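Local atomic coordinates of peptidase M42 (Thaumarchaeota archaeon SCGC AB-539-E09, PDB entry 5DS0), a protein that probably acts as a metal-dependent aminopeptidase of the M42 family, forming a TET-type dodecamer that trims residues from the N-termini of peptides. Residues Cys30-Glu40 against Ser48-Asn56; Phe186-Met195 against Thr336-Ile347. All blocks are in the same frame, centred on the assembly; numbering follows the deposited sequence.

Contact 1 (Cys30-Glu40 against Ser48-Asn56)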
loop_
_atom_site.group_PDB
_atom_site.type_symbol
_atom_site.label_atom_id
_atom_site.label_comp_id
_atom_site.label_asym_id
_atom_site.label_seq_id
_atom_site.Cartn_x
_atom_site.Cartn_y
_atom_site.Cartn_z
ATOM N N CYS C 30 -2.401 7.441 54.682
ATOM C CA CYS C 30 -1.711 8.711 54.838
ATOM C C CYS C 30 -2.158 9.427 56.105
ATOM O O CYS C 30 -1.327 9.918 56.851
ATOM C CB CYS C 30 -1.939 9.607 53.611
ATOM S SG CYS C 30 -1.171 8.995 52.088
ATOM N N LYS C 31 -3.462 9.484 56.348
ATOM C CA LYS C 31 -3.973 10.141 57.556
ATOM C C LYS C 31 -3.437 9.499 58.807
ATOM O O LYS C 31 -3.078 10.194 59.750
ATOM C CB LYS C 31 -5.497 10.108 57.614
ATOM C CG LYS C 31 -6.146 11.097 56.675
ATOM C CD LYS C 31 -7.656 11.159 56.885
ATOM C CE LYS C 31 -8.367 10.306 55.854
ATOM N NZ LYS C 31 -9.821 10.167 56.122
ATOM N N GLU C 32 -3.397 8.172 58.817
ATOM C CA GLU C 32 -2.953 7.442 59.993
ATOM C C GLU C 32 -1.473 7.705 60.296
ATOM O O GLU C 32 -1.110 7.983 61.439
ATOM C CB GLU C 32 -3.197 5.950 59.832
ATOM C CG GLU C 32 -3.045 5.198 61.141
ATOM C CD GLU C 32 -3.360 3.718 61.019
ATOM O OE1 GLU C 32 -3.518 3.227 59.873
ATOM O OE2 GLU C 32 -3.464 3.046 62.070
ATOM N N TYR C 33 -0.628 7.633 59.276
ATOM C CA TYR C 33 0.784 7.893 59.454
ATOM C C TYR C 33 1.044 9.305 59.954
ATOM O O TYR C 33 1.983 9.526 60.727
ATOM C CB TYR C 33 1.503 7.710 58.136
ATOM C CG TYR C 33 3.001 7.799 58.219
ATOM C CD1 TYR C 33 3.751 6.691 58.542
ATOM C CD2 TYR C 33 3.664 8.982 57.929
ATOM C CE1 TYR C 33 5.118 6.757 58.599
ATOM C CE2 TYR C 33 5.045 9.062 57.974
ATOM C CZ TYR C 33 5.765 7.945 58.312
ATOM O OH TYR C 33 7.138 7.996 58.350
HETATM N N MSE C 34 0.205 10.251 59.529
HETATM C CA MSE C 34 0.413 11.662 59.843
HETATM C C MSE C 34 -0.297 12.177 61.072
HETATM O O MSE C 34 -0.086 13.333 61.432
HETATM C CB MSE C 34 -0.024 12.509 58.655
HETATM C CG MSE C 34 0.873 12.265 57.451
HETATM SE SE MSE C 34 2.616 13.183 57.642
HETATM C CE MSE C 34 1.941 15.001 57.335
ATOM N N GLU C 35 -1.125 11.363 61.731
ATOM C CA GLU C 35 -1.835 11.821 62.940
ATOM C C GLU C 35 -0.920 12.518 63.935
ATOM O O GLU C 35 -1.232 13.611 64.388
ATOM C CB GLU C 35 -2.591 10.678 63.637
ATOM C CG GLU C 35 -4.083 10.626 63.290
ATOM C CD GLU C 35 -4.699 9.234 63.453
ATOM O OE1 GLU C 35 -4.401 8.557 64.468
ATOM O OE2 GLU C 35 -5.475 8.812 62.551
ATOM N N PRO C 36 0.227 11.909 64.259
ATOM C CA PRO C 36 1.102 12.556 65.239
ATOM C C PRO C 36 1.959 13.709 64.732
ATOM O O PRO C 36 2.657 14.316 65.531
ATOM C CB PRO C 36 1.996 11.406 65.717
ATOM C CG PRO C 36 2.030 10.451 64.588
ATOM C CD PRO C 36 0.693 10.552 63.912
ATOM N N TYR C 37 1.916 14.032 63.443
ATOM C CA TYR C 37 2.847 15.036 62.881
ATOM C C TYR C 37 2.216 16.295 62.281
ATOM O O TYR C 37 2.890 17.315 62.151
ATOM C CB TYR C 37 3.752 14.381 61.831
ATOM C CG TYR C 37 4.485 13.157 62.338
ATOM C CD1 TYR C 37 5.438 13.257 63.341
ATOM C CD2 TYR C 37 4.210 11.895 61.819
ATOM C CE1 TYR C 37 6.099 12.141 63.813
ATOM C CE2 TYR C 37 4.873 10.770 62.278
ATOM C CZ TYR C 37 5.818 10.901 63.275
ATOM O OH TYR C 37 6.463 9.780 63.731
ATOM N N ALA C 38 0.954 16.233 61.880
ATOM C CA ALA C 38 0.311 17.385 61.266
ATOM C C ALA C 38 -0.445 18.181 62.311
ATOM O O ALA C 38 -1.089 17.612 63.187
ATOM C CB ALA C 38 -0.639 16.940 60.174
ATOM N N ASP C 39 -0.387 19.503 62.196
ATOM C CA ASP C 39 -1.085 20.382 63.122
ATOM C C ASP C 39 -2.581 20.434 62.809
ATOM O O ASP C 39 -3.385 20.722 63.680
ATOM C CB ASP C 39 -0.459 21.780 63.098
ATOM C CG ASP C 39 1.032 21.766 63.476
ATOM O OD1 ASP C 39 1.408 21.037 64.420
ATOM O OD2 ASP C 39 1.836 22.481 62.826
ATOM N N GLU C 40 -2.957 20.128 61.573
ATOM C CA GLU C 40 -4.360 20.157 61.160
ATOM C C GLU C 40 -4.497 19.395 59.838
ATOM O O GLU C 40 -3.516 19.217 59.116
ATOM C CB GLU C 40 -4.823 21.608 61.005
ATOM C CG GLU C 40 -6.325 21.804 60.827
ATOM C CD GLU C 40 -6.702 23.246 60.470
ATOM O OE1 GLU C 40 -6.004 24.188 60.927
ATOM O OE2 GLU C 40 -7.706 23.435 59.735
ATOM N N SER C 48 -9.136 14.402 48.187
ATOM C CA SER C 48 -7.765 14.817 48.515
ATOM C C SER C 48 -7.684 15.155 49.983
ATOM O O SER C 48 -8.516 15.904 50.486
ATOM C CB SER C 48 -7.331 16.060 47.736
ATOM O OG SER C 48 -7.600 15.952 46.351
ATOM N N VAL C 49 -6.701 14.589 50.674
ATOM C CA VAL C 49 -6.414 15.020 52.041
ATOM C C VAL C 49 -5.105 15.836 52.054
ATOM O O VAL C 49 -4.150 15.541 51.335
ATOM C CB VAL C 49 -6.389 13.886 53.113
ATOM C CG1 VAL C 49 -7.496 12.821 52.999
ATOM C CG2 VAL C 49 -5.080 13.174 53.040
ATOM N N THR C 50 -5.092 16.856 52.900
ATOM C CA THR C 50 -4.027 17.822 52.964
ATOM C C THR C 50 -3.624 18.037 54.431
ATOM O O THR C 50 -4.463 18.285 55.282
ATOM C CB THR C 50 -4.487 19.166 52.345
ATOM O OG1 THR C 50 -5.034 18.951 51.029
ATOM C CG2 THR C 50 -3.332 20.163 52.266
ATOM N N PHE C 51 -2.326 17.975 54.694
ATOM C CA PHE C 51 -1.783 18.067 56.033
ATOM C C PHE C 51 -1.073 19.382 56.210
ATOM O O PHE C 51 -0.195 19.725 55.419
ATOM C CB PHE C 51 -0.784 16.940 56.247
ATOM C CG PHE C 51 -1.350 15.592 55.961
ATOM C CD1 PHE C 51 -2.218 15.000 56.865
ATOM C CD2 PHE C 51 -1.048 14.925 54.789
ATOM C CE1 PHE C 51 -2.763 13.755 56.609
ATOM C CE2 PHE C 51 -1.580 13.679 54.530
ATOM C CZ PHE C 51 -2.438 13.090 55.440
ATOM N N ILE C 52 -1.432 20.105 57.265
ATOM C CA ILE C 52 -0.892 21.438 57.511
ATOM C C ILE C 52 0.125 21.421 58.638
ATOM O O ILE C 52 -0.139 20.909 59.727
ATOM C CB ILE C 52 -2.006 22.432 57.856
ATOM C CG1 ILE C 52 -3.078 22.408 56.760
ATOM C CG2 ILE C 52 -1.440 23.834 58.010
ATOM C CD1 ILE C 52 -4.333 23.194 57.085
ATOM N N ALA C 53 1.305 21.964 58.357
ATOM C CA ALA C 53 2.319 22.233 59.374
ATOM C C ALA C 53 2.394 23.747 59.542
ATOM O O ALA C 53 2.840 24.449 58.633
ATOM C CB ALA C 53 3.668 21.659 58.956
ATOM N N LYS C 54 1.937 24.234 60.699
ATOM C CA LYS C 54 1.755 25.663 60.932
ATOM C C LYS C 54 3.057 26.412 61.142
ATOM O O LYS C 54 4.065 25.871 61.576
ATOM C CB LYS C 54 0.816 25.920 62.108
ATOM C CG LYS C 54 -0.649 25.596 61.831
ATOM C CD LYS C 54 -1.583 26.241 62.869
ATOM C CE LYS C 54 -2.988 25.616 62.919
ATOM N NZ LYS C 54 -3.585 25.303 61.579
ATOM N N GLY C 55 3.006 27.680 60.772
ATOM C CA GLY C 55 4.081 28.640 60.976
ATOM C C GLY C 55 3.431 29.982 60.697
ATOM O O GLY C 55 2.313 30.231 61.155
ATOM N N ASN C 56 4.083 30.835 59.928
ATOM C CA ASN C 56 3.498 32.136 59.620
ATOM C C ASN C 56 2.308 31.966 58.685
ATOM O O ASN C 56 2.388 31.216 57.730
ATOM C CB ASN C 56 4.540 33.050 58.992
ATOM C CG ASN C 56 5.810 33.136 59.818
ATOM O OD1 ASN C 56 6.028 32.343 60.734
ATOM N ND2 ASN C 56 6.660 34.078 59.484
#

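Contact 2 (Phe186-Met195 against Thr336-Ile347)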
loop_
_atom_site.group_PDB
_atom_site.type_symbol
_atom_site.label_atom_id
_atom_site.label_comp_id
_atom_site.label_asym_id
_atom_site.label_seq_id
_atom_site.Cartn_x
_atom_site.Cartn_y
_atom_site.Cartn_z
ATOM N N PHE C 186 4.911 10.249 49.532
ATOM C CA PHE C 186 5.846 9.765 50.535
ATOM C C PHE C 186 6.853 10.836 50.916
ATOM O O PHE C 186 7.130 11.034 52.091
ATOM C CB PHE C 186 6.577 8.527 50.015
ATOM C CG PHE C 186 7.640 8.010 50.944
ATOM C CD1 PHE C 186 7.319 7.117 51.951
ATOM C CD2 PHE C 186 8.962 8.390 50.777
ATOM C CE1 PHE C 186 8.293 6.626 52.791
ATOM C CE2 PHE C 186 9.947 7.900 51.606
ATOM C CZ PHE C 186 9.613 7.017 52.615
ATOM N N VAL C 187 7.397 11.521 49.917
ATOM C CA VAL C 187 8.372 12.572 50.153
ATOM C C VAL C 187 7.795 13.707 50.980
ATOM O O VAL C 187 8.403 14.133 51.948
ATOM C CB VAL C 187 8.884 13.149 48.833
ATOM C CG1 VAL C 187 9.682 14.426 49.064
ATOM C CG2 VAL C 187 9.761 12.129 48.131
ATOM N N LEU C 188 6.629 14.214 50.603
ATOM C CA LEU C 188 6.076 15.358 51.314
ATOM C C LEU C 188 5.685 14.998 52.743
ATOM O O LEU C 188 5.863 15.799 53.661
ATOM C CB LEU C 188 4.901 15.979 50.562
ATOM C CG LEU C 188 3.623 15.169 50.347
ATOM C CD1 LEU C 188 2.593 15.366 51.454
ATOM C CD2 LEU C 188 3.010 15.559 49.009
HETATM N N MSE C 189 5.177 13.791 52.933
HETATM C CA MSE C 189 4.866 13.305 54.277
HETATM C C MSE C 189 6.103 13.164 55.128
HETATM O O MSE C 189 6.091 13.519 56.300
HETATM C CB MSE C 189 4.159 11.961 54.189
HETATM C CG MSE C 189 2.706 12.188 53.814
HETATM SE SE MSE C 189 1.724 10.494 53.955
HETATM C CE MSE C 189 2.421 9.546 52.376
ATOM N N GLU C 190 7.174 12.628 54.558
ATOM C CA GLU C 190 8.416 12.461 55.299
ATOM C C GLU C 190 9.054 13.796 55.603
ATOM O O GLU C 190 9.693 13.956 56.639
ATOM C CB GLU C 190 9.403 11.581 54.533
ATOM C CG GLU C 190 9.055 10.100 54.587
ATOM C CD GLU C 190 9.144 9.537 55.989
ATOM O OE1 GLU C 190 10.277 9.266 56.440
ATOM O OE2 GLU C 190 8.091 9.416 56.652
ATOM N N ALA C 191 8.901 14.752 54.696
ATOM C CA ALA C 191 9.431 16.084 54.917
ATOM C C ALA C 191 8.754 16.708 56.128
ATOM O O ALA C 191 9.418 17.196 57.029
ATOM C CB ALA C 191 9.223 16.951 53.691
ATOM N N ILE C 192 7.432 16.687 56.147
ATOM C CA ILE C 192 6.687 17.250 57.257
ATOM C C ILE C 192 7.022 16.526 58.553
ATOM O O ILE C 192 7.200 17.163 59.591
ATOM C CB ILE C 192 5.171 17.220 56.981
ATOM C CG1 ILE C 192 4.827 18.279 55.934
ATOM C CG2 ILE C 192 4.376 17.497 58.243
ATOM C CD1 ILE C 192 3.490 18.067 55.262
ATOM N N ARG C 193 7.120 15.203 58.501
ATOM C CA ARG C 193 7.435 14.437 59.702
ATOM C C ARG C 193 8.760 14.862 60.269
ATOM O O ARG C 193 8.864 15.149 61.456
ATOM C CB ARG C 193 7.479 12.941 59.416
ATOM C CG ARG C 193 7.828 12.115 60.647
ATOM C CD ARG C 193 7.873 10.627 60.364
ATOM N NE ARG C 193 9.000 10.228 59.524
ATOM C CZ ARG C 193 10.267 10.102 59.915
ATOM N NH1 ARG C 193 10.631 10.352 61.163
ATOM N NH2 ARG C 193 11.180 9.744 59.011
ATOM N N ARG C 194 9.770 14.911 59.417
ATOM C CA ARG C 194 11.117 15.248 59.851
ATOM C C ARG C 194 11.256 16.649 60.400
ATOM O O ARG C 194 12.035 16.889 61.317
ATOM C CB ARG C 194 12.120 15.038 58.721
ATOM C CG ARG C 194 12.663 13.600 58.815
ATOM C CD ARG C 194 12.954 12.821 57.478
ATOM N NE ARG C 194 14.168 13.326 56.853
ATOM C CZ ARG C 194 14.913 12.722 55.921
ATOM N NH1 ARG C 194 15.955 13.395 55.508
ATOM N NH2 ARG C 194 14.675 11.502 55.386
HETATM N N MSE C 195 10.497 17.576 59.838
HETATM C CA MSE C 195 10.529 18.958 60.301
HETATM C C MSE C 195 10.005 19.063 61.705
HETATM O O MSE C 195 10.552 19.816 62.515
HETATM C CB MSE C 195 9.748 19.831 59.325
HETATM C CG MSE C 195 10.603 19.972 58.078
HETATM SE SE MSE C 195 9.930 21.366 56.873
HETATM C CE MSE C 195 11.341 22.714 57.201
ATOM N N THR C 336 15.231 9.463 46.284
ATOM C CA THR C 336 14.097 9.776 47.147
ATOM C C THR C 336 14.558 10.540 48.389
ATOM O O THR C 336 13.998 11.574 48.745
ATOM C CB THR C 336 13.387 8.478 47.586
ATOM O OG1 THR C 336 13.016 7.753 46.424
ATOM C CG2 THR C 336 12.144 8.758 48.407
ATOM N N GLU C 337 15.581 10.016 49.049
ATOM C CA GLU C 337 16.130 10.665 50.218
ATOM C C GLU C 337 16.539 12.102 49.899
ATOM O O GLU C 337 16.258 13.028 50.662
ATOM C CB GLU C 337 17.317 9.852 50.746
ATOM C CG GLU C 337 18.038 10.463 51.938
ATOM C CD GLU C 337 17.121 10.759 53.120
ATOM O OE1 GLU C 337 16.030 10.126 53.216
ATOM O OE2 GLU C 337 17.503 11.599 53.977
ATOM N N ASN C 338 17.234 12.277 48.783
ATOM C CA ASN C 338 17.686 13.595 48.375
ATOM C C ASN C 338 16.543 14.531 48.044
ATOM O O ASN C 338 16.658 15.739 48.243
ATOM C CB ASN C 338 18.643 13.498 47.186
ATOM C CG ASN C 338 20.068 13.223 47.607
ATOM O OD1 ASN C 338 20.503 13.636 48.683
ATOM N ND2 ASN C 338 20.816 12.563 46.746
ATOM N N ALA C 339 15.457 13.994 47.509
ATOM C CA ALA C 339 14.283 14.820 47.255
ATOM C C ALA C 339 13.709 15.323 48.561
ATOM O O ALA C 339 13.298 16.473 48.664
ATOM C CB ALA C 339 13.237 14.033 46.489
ATOM N N ILE C 340 13.703 14.461 49.573
ATOM C CA ILE C 340 13.237 14.862 50.895
ATOM C C ILE C 340 14.147 15.958 51.457
ATOM O O ILE C 340 13.664 16.993 51.917
ATOM C CB ILE C 340 13.167 13.686 51.881
ATOM C CG1 ILE C 340 12.083 12.705 51.463
ATOM C CG2 ILE C 340 12.874 14.218 53.275
ATOM C CD1 ILE C 340 12.190 11.378 52.175
ATOM N N ARG C 341 15.461 15.741 51.404
ATOM C CA ARG C 341 16.415 16.754 51.853
ATOM C C ARG C 341 16.170 18.081 51.142
ATOM O O ARG C 341 16.109 19.131 51.773
ATOM C CB ARG C 341 17.845 16.311 51.595
ATOM C CG ARG C 341 18.361 15.262 52.549
ATOM C CD ARG C 341 19.811 14.928 52.241
ATOM N NE ARG C 341 20.162 13.550 52.620
ATOM C CZ ARG C 341 20.834 13.185 53.727
ATOM N NH1 ARG C 341 21.116 11.895 53.937
ATOM N NH2 ARG C 341 21.181 14.082 54.658
ATOM N N LEU C 342 16.021 18.023 49.829
ATOM C CA LEU C 342 15.871 19.228 49.036
ATOM C C LEU C 342 14.624 20.031 49.417
ATOM O O LEU C 342 14.709 21.251 49.567
ATOM C CB LEU C 342 15.818 18.881 47.547
ATOM C CG LEU C 342 15.603 20.058 46.598
ATOM C CD1 LEU C 342 16.713 21.086 46.738
ATOM C CD2 LEU C 342 15.502 19.567 45.163
ATOM N N VAL C 343 13.488 19.351 49.564
ATOM C CA VAL C 343 12.224 20.038 49.865
ATOM C C VAL C 343 12.321 20.737 51.225
ATOM O O VAL C 343 11.850 21.861 51.372
ATOM C CB VAL C 343 10.916 19.156 49.790
ATOM C CG1 VAL C 343 10.480 18.914 48.350
ATOM C CG2 VAL C 343 11.048 17.826 50.498
ATOM N N ILE C 344 12.979 20.104 52.191
ATOM C CA ILE C 344 13.185 20.716 53.491
ATOM C C ILE C 344 13.995 22.008 53.372
ATOM O O ILE C 344 13.591 23.044 53.896
ATOM C CB ILE C 344 13.846 19.725 54.462
ATOM C CG1 ILE C 344 12.826 18.651 54.872
ATOM C CG2 ILE C 344 14.376 20.433 55.699
ATOM C CD1 ILE C 344 13.405 17.462 55.612
ATOM N N GLU C 345 15.122 21.952 52.665
ATOM C CA GLU C 345 15.950 23.140 52.479
ATOM C C GLU C 345 15.168 24.265 51.825
ATOM O O GLU C 345 15.359 25.429 52.149
ATOM C CB GLU C 345 17.181 22.829 51.630
ATOM C CG GLU C 345 18.157 21.833 52.231
ATOM C CD GLU C 345 18.480 22.120 53.681
ATOM O OE1 GLU C 345 19.048 23.196 53.979
ATOM O OE2 GLU C 345 18.198 21.249 54.518
ATOM N N LEU C 346 14.314 23.927 50.873
ATOM C CA LEU C 346 13.515 24.939 50.185
ATOM C C LEU C 346 12.559 25.588 51.160
ATOM O O LEU C 346 12.506 26.810 51.263
ATOM C CB LEU C 346 12.719 24.325 49.042
ATOM C CG LEU C 346 13.544 23.769 47.888
ATOM C CD1 LEU C 346 12.633 23.015 46.944
ATOM C CD2 LEU C 346 14.269 24.870 47.143
ATOM N N ILE C 347 11.827 24.763 51.889
ATOM C CA ILE C 347 10.851 25.260 52.842
ATOM C C ILE C 347 11.489 26.153 53.912
ATOM O O ILE C 347 10.910 27.160 54.303
ATOM C CB ILE C 347 10.089 24.079 53.484
ATOM C CG1 ILE C 347 9.176 23.443 52.446
ATOM C CG2 ILE C 347 9.258 24.523 54.681
ATOM C CD1 ILE C 347 8.745 22.050 52.808
#

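Contact 1 (Cys30-Glu40 against Ser48-Asn56)
Met34, a selenomethionine, lies over one face of the Phe51 ring. Its CG stands 3.9 Å from the ring centroid and 7° off the normal, a CH-pi contact, while SE sits farther above the same face as a Met-aromatic partner. Bends at chi2 and chi3 fold the Met34 chain back, bringing CE to 3.5 Å from Phe51 CB. Ala38 CB also packs on Phe51 CB, and Cys30 CB meets CZ at the far end of the ring. A serine in place of Phe51 would probably open a gap beneath Met34 and leave Cys30 and Ala38 without this apolar partner across the contact.

Backbone bonds then tie the chain after the helix to the strand. Ile52 N gives a nearly straight bond to Glu40 O (2.9 Å, 172°); Ile52 O accepts Asp39 N at 2.9 Å and, weakly, Glu40 N, so Asp39 and Glu40 together face Ile52 as a classic beta bulge.

Two acidic side chains close the end: Asp39 takes the backbone N-H of Lys54, and Glu40 its ammonium. Lys54 N donates to the anti lone pair of Asp39 OD2 (2.8 Å), and Lys54 NZ forms a salt bridge with Glu40 OE1 (2.7 Å), meeting it nearly along the C-O axis.

Strand 49-53 is flanked by strands 40-43 and 205-211, both antiparallel to it, and helix 24-34 packs between this strand and helices 2-15 and 179-197.

Contact 2 (Phe186-Met195 against Thr336-Ile347)
Arg194 grips Glu337 end-on across the helix pair: NH1 bonds to OE2 at 2.8 Å and NH2 to OE1 at 2.9 Å, the latter through the syn lone pair. The guanidinium and carboxylate planes differ by only 21°, which is the evidence for a nearly coplanar fork. Bends in the Arg194 chain at chi2 and chi3 lay the guanidinium over Ile340, whose CG2 is centred under one face, 3.7 Å from CZ. Arg341 adds its charge to Glu337 without a directed N-H, completing a salt-bridge network.

Ile340 is a knob among Val187, Glu190, Ala191 and Arg194. Its CG2 branch serves the arginine, whereas CD1 reaches Glu190 CB at 3.7 Å.

Val187 returns the packing as a knob among Thr336, Ala339, Ile340 and Val343. Val187 and Ile340 run alongside each other, head to tail, and Val187 CG1 touches Ile340 CG1 (3.8 Å) and Val343 CG2 (3.9 Å). Farther along, Met195 CE packs on Ile347 CG2 at 3.7 Å.

The segment axes approach to 9.1 Å at 55°. Helices 2-15 and 24-34 pack against other sides of helix 179-197, and helix 273-285 against helix 333-349.

Helix 179-197 joins the two contacts, whose centres lie 14 Å apart: it packs against helix 333-349 in contact 2 and also meets the 30-40 segment of contact 1. Met34 CE touches Ile192 CG2 at 3.6 Å, and Tyr37 CZ rests on Arg193 CG at 3.5 Å. Tyr33 OH probably hydrogen-bonds to Glu190 OE2, on a carboxylate that Arg193 also holds side-on through NE and NH2. The same helix carries Asp180, a ligand of both cobalt ions, and the side chain of Val187 is about 13 Å from a cobalt. None of the residues of either contact is a cobalt ligand; contact 2 includes part of the helix that bears Asp180, and contact 1 packs against that helix from another side.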